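Long-range contacts in FAD:protein FMN transferase (PDB 6NXI), which probably transfers the FMN moiety of FAD onto a threonine hydroxyl of a target flavoprotein, in a magnesium-dependent reaction that releases AMP: residues 160-165 with 179-184; 218-223 with 261-266. All coordinates share one frame; numbering follows the deposited sequence.

Contact 1 (160-165 with 179-184); sequences WGVDVV and VEIGGE. With MG (magnesium ion), chain D.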
ATOM      1  N   TRP A 160      -3.976   0.035   5.692  1.00 19.06           N
ATOM      2  CA  TRP A 160      -4.890   0.477   6.769  1.00 19.89           C
ATOM      3  C   TRP A 160      -5.943  -0.606   7.017  1.00 19.62           C
ATOM      4  O   TRP A 160      -6.162  -0.943   8.222  1.00 19.41           O
ATOM      5  CB  TRP A 160      -5.554   1.819   6.406  1.00 20.03           C
ATOM      6  CG  TRP A 160      -6.578   2.214   7.429  1.00 20.37           C
ATOM      7  CD1 TRP A 160      -7.924   2.182   7.256  1.00 21.73           C
ATOM      8  CD2 TRP A 160      -6.354   2.719   8.768  1.00 22.73           C
ATOM      9  NE1 TRP A 160      -8.554   2.610   8.394  1.00 21.46           N
ATOM     10  CE2 TRP A 160      -7.625   2.924   9.341  1.00 22.16           C
ATOM     11  CE3 TRP A 160      -5.223   3.003   9.539  1.00 23.32           C
ATOM     12  CZ2 TRP A 160      -7.773   3.399  10.638  1.00 22.34           C
ATOM     13  CZ3 TRP A 160      -5.358   3.457  10.824  1.00 24.82           C
ATOM     14  CH2 TRP A 160      -6.634   3.636  11.376  1.00 24.65           C
ATOM     15  N   GLY A 161      -6.594  -1.137   5.964  1.00 19.63           N
ATOM     16  CA  GLY A 161      -7.637  -2.182   6.155  1.00 19.10           C
ATOM     17  C   GLY A 161      -7.022  -3.406   6.866  1.00 19.54           C
ATOM     18  O   GLY A 161      -7.643  -3.972   7.766  1.00 19.97           O
ATOM     19  N   VAL A 162      -5.789  -3.762   6.512  1.00 19.32           N
ATOM     20  CA  VAL A 162      -5.086  -4.907   7.145  1.00 19.49           C
ATOM     21  C   VAL A 162      -4.920  -4.641   8.639  1.00 18.50           C
ATOM     22  O   VAL A 162      -5.303  -5.496   9.454  1.00 19.44           O
ATOM     23  CB  VAL A 162      -3.740  -5.203   6.485  1.00 20.08           C
ATOM     24  CG1 VAL A 162      -2.919  -6.166   7.343  1.00 20.34           C
ATOM     25  CG2 VAL A 162      -3.935  -5.711   5.062  1.00 20.59           C
ATOM     26  N   ASP A 163      -4.520  -3.407   8.992  1.00 18.00           N
ATOM     27  CA  ASP A 163      -4.342  -3.038  10.410  1.00 18.77           C
ATOM     28  C   ASP A 163      -5.684  -3.066  11.119  1.00 18.26           C
ATOM     29  O   ASP A 163      -5.739  -3.490  12.310  1.00 17.70           O
ATOM     30  CB  ASP A 163      -3.676  -1.675  10.524  1.00 19.11           C
ATOM     31  CG  ASP A 163      -2.214  -1.621  10.151  1.00 20.82           C
ATOM     32  OD1 ASP A 163      -1.517  -2.667  10.225  1.00 20.38           O
ATOM     33  OD2 ASP A 163      -1.757  -0.523   9.837  1.00 21.54           O
ATOM     34  N   VAL A 164      -6.723  -2.510  10.502  1.00 18.40           N
ATOM     35  CA  VAL A 164      -8.082  -2.489  11.123  1.00 19.23           C
ATOM     36  C   VAL A 164      -8.544  -3.923  11.429  1.00 20.40           C
ATOM     37  O   VAL A 164      -9.001  -4.192  12.566  1.00 20.18           O
ATOM     38  CB  VAL A 164      -9.074  -1.739  10.218  1.00 20.50           C
ATOM     39  CG1 VAL A 164     -10.499  -2.010  10.628  1.00 21.16           C
ATOM     40  CG2 VAL A 164      -8.734  -0.255  10.208  1.00 20.26           C
ATOM     41  N   VAL A 165      -8.370  -4.828  10.493  1.00 19.25           N
ATOM     42  CA  VAL A 165      -8.784  -6.245  10.710  1.00 20.06           C
ATOM     43  C   VAL A 165      -7.904  -6.917  11.779  1.00 19.19           C
ATOM     44  O   VAL A 165      -8.445  -7.666  12.644  1.00 20.80           O
ATOM     45  CB  VAL A 165      -8.813  -7.006   9.389  1.00 20.42           C
ATOM     46  CG1 VAL A 165      -8.932  -8.502   9.593  1.00 21.17           C
ATOM     47  CG2 VAL A 165      -9.871  -6.423   8.448  1.00 20.93           C
ATOM     48  N   VAL A 179      -3.400 -11.771   8.310  1.00 19.01           N
ATOM     49  CA  VAL A 179      -4.378 -10.961   7.563  1.00 18.43           C
ATOM     50  C   VAL A 179      -3.717 -10.558   6.247  1.00 17.36           C
ATOM     51  O   VAL A 179      -2.639  -9.958   6.337  1.00 19.37           O
ATOM     52  CB  VAL A 179      -4.769  -9.723   8.369  1.00 18.50           C
ATOM     53  CG1 VAL A 179      -5.653  -8.823   7.563  1.00 18.88           C
ATOM     54  CG2 VAL A 179      -5.412 -10.136   9.700  1.00 20.13           C
ATOM     55  N   GLU A 180      -4.320 -10.861   5.105  1.00 17.74           N
ATOM     56  CA  GLU A 180      -3.741 -10.512   3.782  1.00 18.95           C
ATOM     57  C   GLU A 180      -4.837  -9.866   2.921  1.00 19.07           C
ATOM     58  O   GLU A 180      -5.934 -10.431   2.809  1.00 19.58           O
ATOM     59  CB  GLU A 180      -3.143 -11.767   3.145  1.00 20.08           C
ATOM     60  CG  GLU A 180      -2.571 -11.521   1.749  1.00 20.95           C
ATOM     61  CD  GLU A 180      -3.511 -11.882   0.632  1.00 23.06           C
ATOM     62  OE1 GLU A 180      -3.953 -13.064   0.585  1.00 23.74           O
ATOM     63  OE2 GLU A 180      -3.896 -10.992  -0.133  1.00 24.55           O
ATOM     64  N   ILE A 181      -4.597  -8.652   2.445  1.00 20.06           N
ATOM     65  CA  ILE A 181      -5.498  -7.980   1.471  1.00 20.45           C
ATOM     66  C   ILE A 181      -4.692  -7.545   0.258  1.00 20.40           C
ATOM     67  O   ILE A 181      -3.768  -6.777   0.398  1.00 20.79           O
ATOM     68  CB  ILE A 181      -6.181  -6.776   2.116  1.00 20.80           C
ATOM     69  CG1 ILE A 181      -6.915  -7.138   3.408  1.00 20.86           C
ATOM     70  CG2 ILE A 181      -7.109  -6.132   1.125  1.00 22.30           C
ATOM     71  CD1 ILE A 181      -7.521  -5.903   4.105  1.00 22.77           C
ATOM     72  N   GLY A 182      -5.019  -8.100  -0.905  1.00 21.75           N
ATOM     73  CA  GLY A 182      -4.304  -7.768  -2.133  1.00 22.89           C
ATOM     74  C   GLY A 182      -2.798  -7.896  -1.966  1.00 24.50           C
ATOM     75  O   GLY A 182      -2.049  -7.015  -2.467  1.00 25.16           O
ATOM     76  N   GLY A 183      -2.302  -8.845  -1.165  1.00 23.00           N
ATOM     77  CA  GLY A 183      -0.870  -9.080  -1.008  1.00 23.33           C
ATOM     78  C   GLY A 183      -0.213  -8.330   0.139  1.00 23.11           C
ATOM     79  O   GLY A 183       0.940  -8.691   0.472  1.00 24.47           O
ATOM     80  N   GLU A 184      -0.889  -7.348   0.746  1.00 21.87           N
ATOM     81  CA  GLU A 184      -0.363  -6.654   1.940  1.00 21.05           C
ATOM     82  C   GLU A 184      -0.741  -7.527   3.142  1.00 19.05           C
ATOM     83  O   GLU A 184      -1.892  -8.053   3.153  1.00 20.06           O
ATOM     84  CB  GLU A 184      -1.026  -5.291   2.117  1.00 22.83           C
ATOM     85  CG  GLU A 184      -0.198  -4.148   1.530  1.00 26.87           C
ATOM     86  CD  GLU A 184       0.366  -4.315   0.135  1.00 28.35           C
ATOM     87  OE1 GLU A 184      -0.196  -3.708  -0.801  1.00 36.75           O
ATOM     88  OE2 GLU A 184       1.371  -5.112  -0.045  1.00 32.76           O
TER
HETATM   89 MG    MG D 502       0.028  -1.612  -1.694  1.00 18.38          MG
HETATM   90  O   HOH W   1      -2.004  -0.509  -1.200  1.00 24.47           O
HETATM   91  O   HOH W   2       2.577  -2.009  -1.528  1.00 37.82           O
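Val162 of helix 157-171 lies over the strand-turn segment 179-184 and meets three of its residues. From its CB the two methyls part: CG1, anti to the backbone N (chi1 168°), reaches Val179 CG1 at 3.8 Å, while CG2, beside the backbone N, turns to the other side. It sits 3.7 Å from Ile181 CG1 and 3.6 Å from the carbonyl O of Glu184, so one methyl covers both the strand and the backbone at the end of the turn. The Val162 side chain points against those of Val179 and Ile181, so each pair passes side chain to side chain rather than end to end. One helical turn on, Val165 CG1 adds a contact with Val179 CG1 at 3.9 Å. Ile181 pushes its CD1 against the helix backbone, 3.7 Å from Val162 N, where Gly161 brings no side chain of its own. The axes of 160-165 and 179-181 run roughly antiparallel (153°) and approach to 8.2 Å. Beyond Ile181 a type I' turn through Gly182 and Gly183 reverses the chain into strand 184-188; Glu180 OE2 accepts a hydrogen bond from Gly183 N. Glu184 starts toward the helix, but its bent chain leads away and OE1 binds a magnesium ion at 2.3 Å. Asp269 shares this metal, two waters are also ligands, and Thr224 N donates to Glu184 OE2. No hydrogen bond crosses between the segments. The chemistry therefore divides: buried aliphatic packing seats the helix on strand 177-181 and the end of its turn, whereas the Glu184 carboxylate serves the metal beside the bound FAD.

Contact 2 (218-223 with 261-266); sequences GDYAIA and LDKSCM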
ATOM      1  N   GLY A 218       7.807 -12.825  11.936  1.00 29.79           N
ATOM      2  CA  GLY A 218       7.293 -12.738  13.304  1.00 29.74           C
ATOM      3  C   GLY A 218       6.117 -11.784  13.369  1.00 29.42           C
ATOM      4  O   GLY A 218       5.274 -11.811  12.436  1.00 30.09           O
ATOM      5  N   ASP A 219       6.003 -11.017  14.440  1.00 26.69           N
ATOM      6  CA  ASP A 219       4.822 -10.154  14.691  1.00 26.00           C
ATOM      7  C   ASP A 219       5.076  -8.823  13.988  1.00 27.74           C
ATOM      8  O   ASP A 219       5.669  -7.899  14.579  1.00 30.90           O
ATOM      9  CB  ASP A 219       4.531  -9.991  16.176  1.00 26.20           C
ATOM     10  CG  ASP A 219       4.102 -11.258  16.883  1.00 26.41           C
ATOM     11  OD1 ASP A 219       3.956 -12.322  16.209  1.00 25.89           O
ATOM     12  OD2 ASP A 219       4.032 -11.208  18.153  1.00 29.23           O
ATOM     13  N   TYR A 220       4.699  -8.773  12.729  1.00 25.26           N
ATOM     14  CA  TYR A 220       5.086  -7.678  11.806  1.00 25.19           C
ATOM     15  C   TYR A 220       4.088  -7.625  10.662  1.00 22.63           C
ATOM     16  O   TYR A 220       3.397  -8.623  10.369  1.00 22.01           O
ATOM     17  CB  TYR A 220       6.449  -7.938  11.149  1.00 27.17           C
ATOM     18  CG  TYR A 220       7.605  -7.058  11.544  1.00 31.96           C
ATOM     19  CD1 TYR A 220       7.467  -5.690  11.685  1.00 33.54           C
ATOM     20  CD2 TYR A 220       8.888  -7.579  11.613  1.00 37.15           C
ATOM     21  CE1 TYR A 220       8.539  -4.881  12.022  1.00 36.40           C
ATOM     22  CE2 TYR A 220       9.973  -6.784  11.939  1.00 39.68           C
ATOM     23  CZ  TYR A 220       9.793  -5.428  12.155  1.00 40.18           C
ATOM     24  OH  TYR A 220      10.848  -4.617  12.454  1.00 43.57           O
ATOM     25  N   ALA A 221       4.044  -6.474   9.998  1.00 20.94           N
ATOM     26  CA  ALA A 221       3.378  -6.322   8.696  1.00 19.58           C
ATOM     27  C   ALA A 221       4.439  -6.287   7.599  1.00 19.51           C
ATOM     28  O   ALA A 221       5.594  -5.904   7.863  1.00 20.57           O
ATOM     29  CB  ALA A 221       2.554  -5.064   8.679  1.00 20.03           C
ATOM     30  N   ILE A 222       4.025  -6.781   6.456  1.00 19.87           N
ATOM     31  CA  ILE A 222       4.843  -6.840   5.230  1.00 20.31           C
ATOM     32  C   ILE A 222       4.050  -6.281   4.067  1.00 20.94           C
ATOM     33  O   ILE A 222       2.975  -6.764   3.775  1.00 21.87           O
ATOM     34  CB  ILE A 222       5.284  -8.295   4.940  1.00 22.74           C
ATOM     35  CG1 ILE A 222       5.786  -9.033   6.167  1.00 25.36           C
ATOM     36  CG2 ILE A 222       6.297  -8.233   3.821  1.00 23.44           C
ATOM     37  CD1 ILE A 222       4.713  -9.836   6.917  1.00 27.75           C
ATOM     38  N   ALA A 223       4.681  -5.417   3.286  1.00 21.03           N
ATOM     39  CA  ALA A 223       4.069  -4.848   2.074  1.00 20.58           C
ATOM     40  C   ALA A 223       5.090  -4.946   0.967  1.00 22.17           C
ATOM     41  O   ALA A 223       6.304  -4.779   1.224  1.00 22.15           O
ATOM     42  CB  ALA A 223       3.653  -3.418   2.256  1.00 20.48           C
ATOM     43  N   LEU A 261       9.078  -4.244   5.904  1.00 21.36           N
ATOM     44  CA  LEU A 261       8.455  -4.630   7.195  1.00 23.28           C
ATOM     45  C   LEU A 261       8.211  -3.390   8.062  1.00 23.13           C
ATOM     46  O   LEU A 261       9.065  -2.511   8.151  1.00 22.75           O
ATOM     47  CB  LEU A 261       9.366  -5.590   7.935  1.00 25.72           C
ATOM     48  CG  LEU A 261       9.935  -6.743   7.122  1.00 30.33           C
ATOM     49  CD1 LEU A 261      10.834  -7.623   8.011  1.00 32.64           C
ATOM     50  CD2 LEU A 261       8.835  -7.544   6.495  1.00 31.82           C
ATOM     51  N   ASP A 262       7.076  -3.389   8.748  1.00 23.35           N
ATOM     52  CA  ASP A 262       6.767  -2.363   9.776  1.00 22.52           C
ATOM     53  C   ASP A 262       5.726  -2.992  10.702  1.00 22.22           C
ATOM     54  O   ASP A 262       4.974  -3.804  10.224  1.00 20.93           O
ATOM     55  CB  ASP A 262       6.233  -1.070   9.166  1.00 22.97           C
ATOM     56  CG  ASP A 262       6.206   0.116  10.124  1.00 24.93           C
ATOM     57  OD1 ASP A 262       7.263   0.768  10.232  1.00 26.15           O
ATOM     58  OD2 ASP A 262       5.147   0.339  10.797  1.00 24.64           O
ATOM     59  N   LYS A 263       5.658  -2.533  11.928  1.00 22.55           N
ATOM     60  CA  LYS A 263       4.586  -2.947  12.858  1.00 23.94           C
ATOM     61  C   LYS A 263       3.203  -2.592  12.287  1.00 21.81           C
ATOM     62  O   LYS A 263       2.228  -3.295  12.598  1.00 23.29           O
ATOM     63  CB  LYS A 263       4.842  -2.297  14.222  1.00 26.93           C
ATOM     64  CG  LYS A 263       6.083  -2.828  14.944  1.00 32.98           C
ATOM     65  CD  LYS A 263       5.977  -4.283  15.357  1.00 38.35           C
ATOM     66  CE  LYS A 263       7.101  -4.730  16.269  1.00 41.52           C
ATOM     67  NZ  LYS A 263       7.355  -6.179  16.078  1.00 45.53           N
ATOM     68  N   SER A 264       3.090  -1.555  11.457  1.00 20.55           N
ATOM     69  CA  SER A 264       1.852  -1.115  10.793  1.00 19.58           C
ATOM     70  C   SER A 264       1.874  -1.475   9.314  1.00 19.79           C
ATOM     71  O   SER A 264       2.821  -1.105   8.629  1.00 19.42           O
ATOM     72  CB  SER A 264       1.638   0.382  10.960  1.00 19.73           C
ATOM     73  OG  SER A 264       0.676   0.824  10.046  1.00 20.96           O
ATOM     74  N   CYS A 265       0.851  -2.176   8.876  1.00 20.64           N
ATOM     75  CA  CYS A 265       0.691  -2.485   7.445  1.00 19.38           C
ATOM     76  C   CYS A 265       0.453  -1.192   6.668  1.00 19.53           C
ATOM     77  O   CYS A 265       1.015  -1.026   5.590  1.00 18.53           O
ATOM     78  CB  CYS A 265      -0.385  -3.526   7.206  1.00 20.60           C
ATOM     79  SG  CYS A 265      -0.220  -4.264   5.562  1.00 20.50           S
ATOM     80  N   MET A 266      -0.313  -0.287   7.196  1.00 18.92           N
ATOM     81  CA  MET A 266      -0.491   1.050   6.553  1.00 20.21           C
ATOM     82  C   MET A 266       0.887   1.660   6.247  1.00 19.73           C
ATOM     83  O   MET A 266       1.177   2.112   5.077  1.00 20.34           O
ATOM     84  CB  MET A 266      -1.274   1.976   7.470  1.00 21.18           C
ATOM     85  CG  MET A 266      -1.329   3.358   6.926  1.00 22.72           C
ATOM     86  SD  MET A 266      -2.215   4.569   7.911  1.00 25.83           S
ATOM     87  CE  MET A 266      -1.320   4.521   9.450  1.00 25.80           C
TER
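An antiparallel strand pair of the central sheet, running into the N-terminus of helix 265-278, joins 218-223 to 261-266. Ala221 and Asp262 form a hydrogen-bonded pair: Ala221 N donates to Asp262 O at 2.8 Å, and Asp262 N returns a bond to Ala221 O at 3.1 Å. In the adjoining non-hydrogen-bonded pair, Ile222 and Leu261 lie side by side, with Ile222 CG1 tightly packed 3.4 Å from Leu261 CD2. The Tyr220 ring is sandwiched. Leu261 CB stands over the centre of one face in a CH-pi contact, 4.0 Å from the centroid, and Lys263 NZ approaches the opposite face in a cation-pi contact, 4.5 Å from the ring centroid; Lys263 N lies at the ring edge. The lysine chain, bent at chi2 (-66°), curls back so that NZ also donates to Asp219 O at 2.8 Å. On the face carrying Ala221, its CB meets Cys265 CB at 3.6 Å, which packs the first helical turn against the strand. Asp262 OD2 accepts from Ser264 N in an Asx turn, and Ser264 OG, also bonded to Asp163, caps Thr267 N. Together these features make a strand-to-helix junction, with an Asx turn leading into a serine N-cap.

Both contacts are built on the same eight-stranded antiparallel sheet, where strand 184-188 separates strands 177-181 and 220-225. Contact 1 is buried and largely aliphatic, a helix laid on the sheet; contact 2 joins neighbouring strands through backbone bonds and is only partly buried, its lysine being exposed. Their centres are 10 Å apart, and they meet at the start of helix 265-278: Asp163 OD1 probably accepts a bond from Cys265 N, while Val162 CG1 packs on Cys265 CB. Helix 157-171 thus touches both. The magnesium-binding Glu184 belongs to contact 1, whereas contact 2 leads into the helix that supplies Asp269 to the same metal.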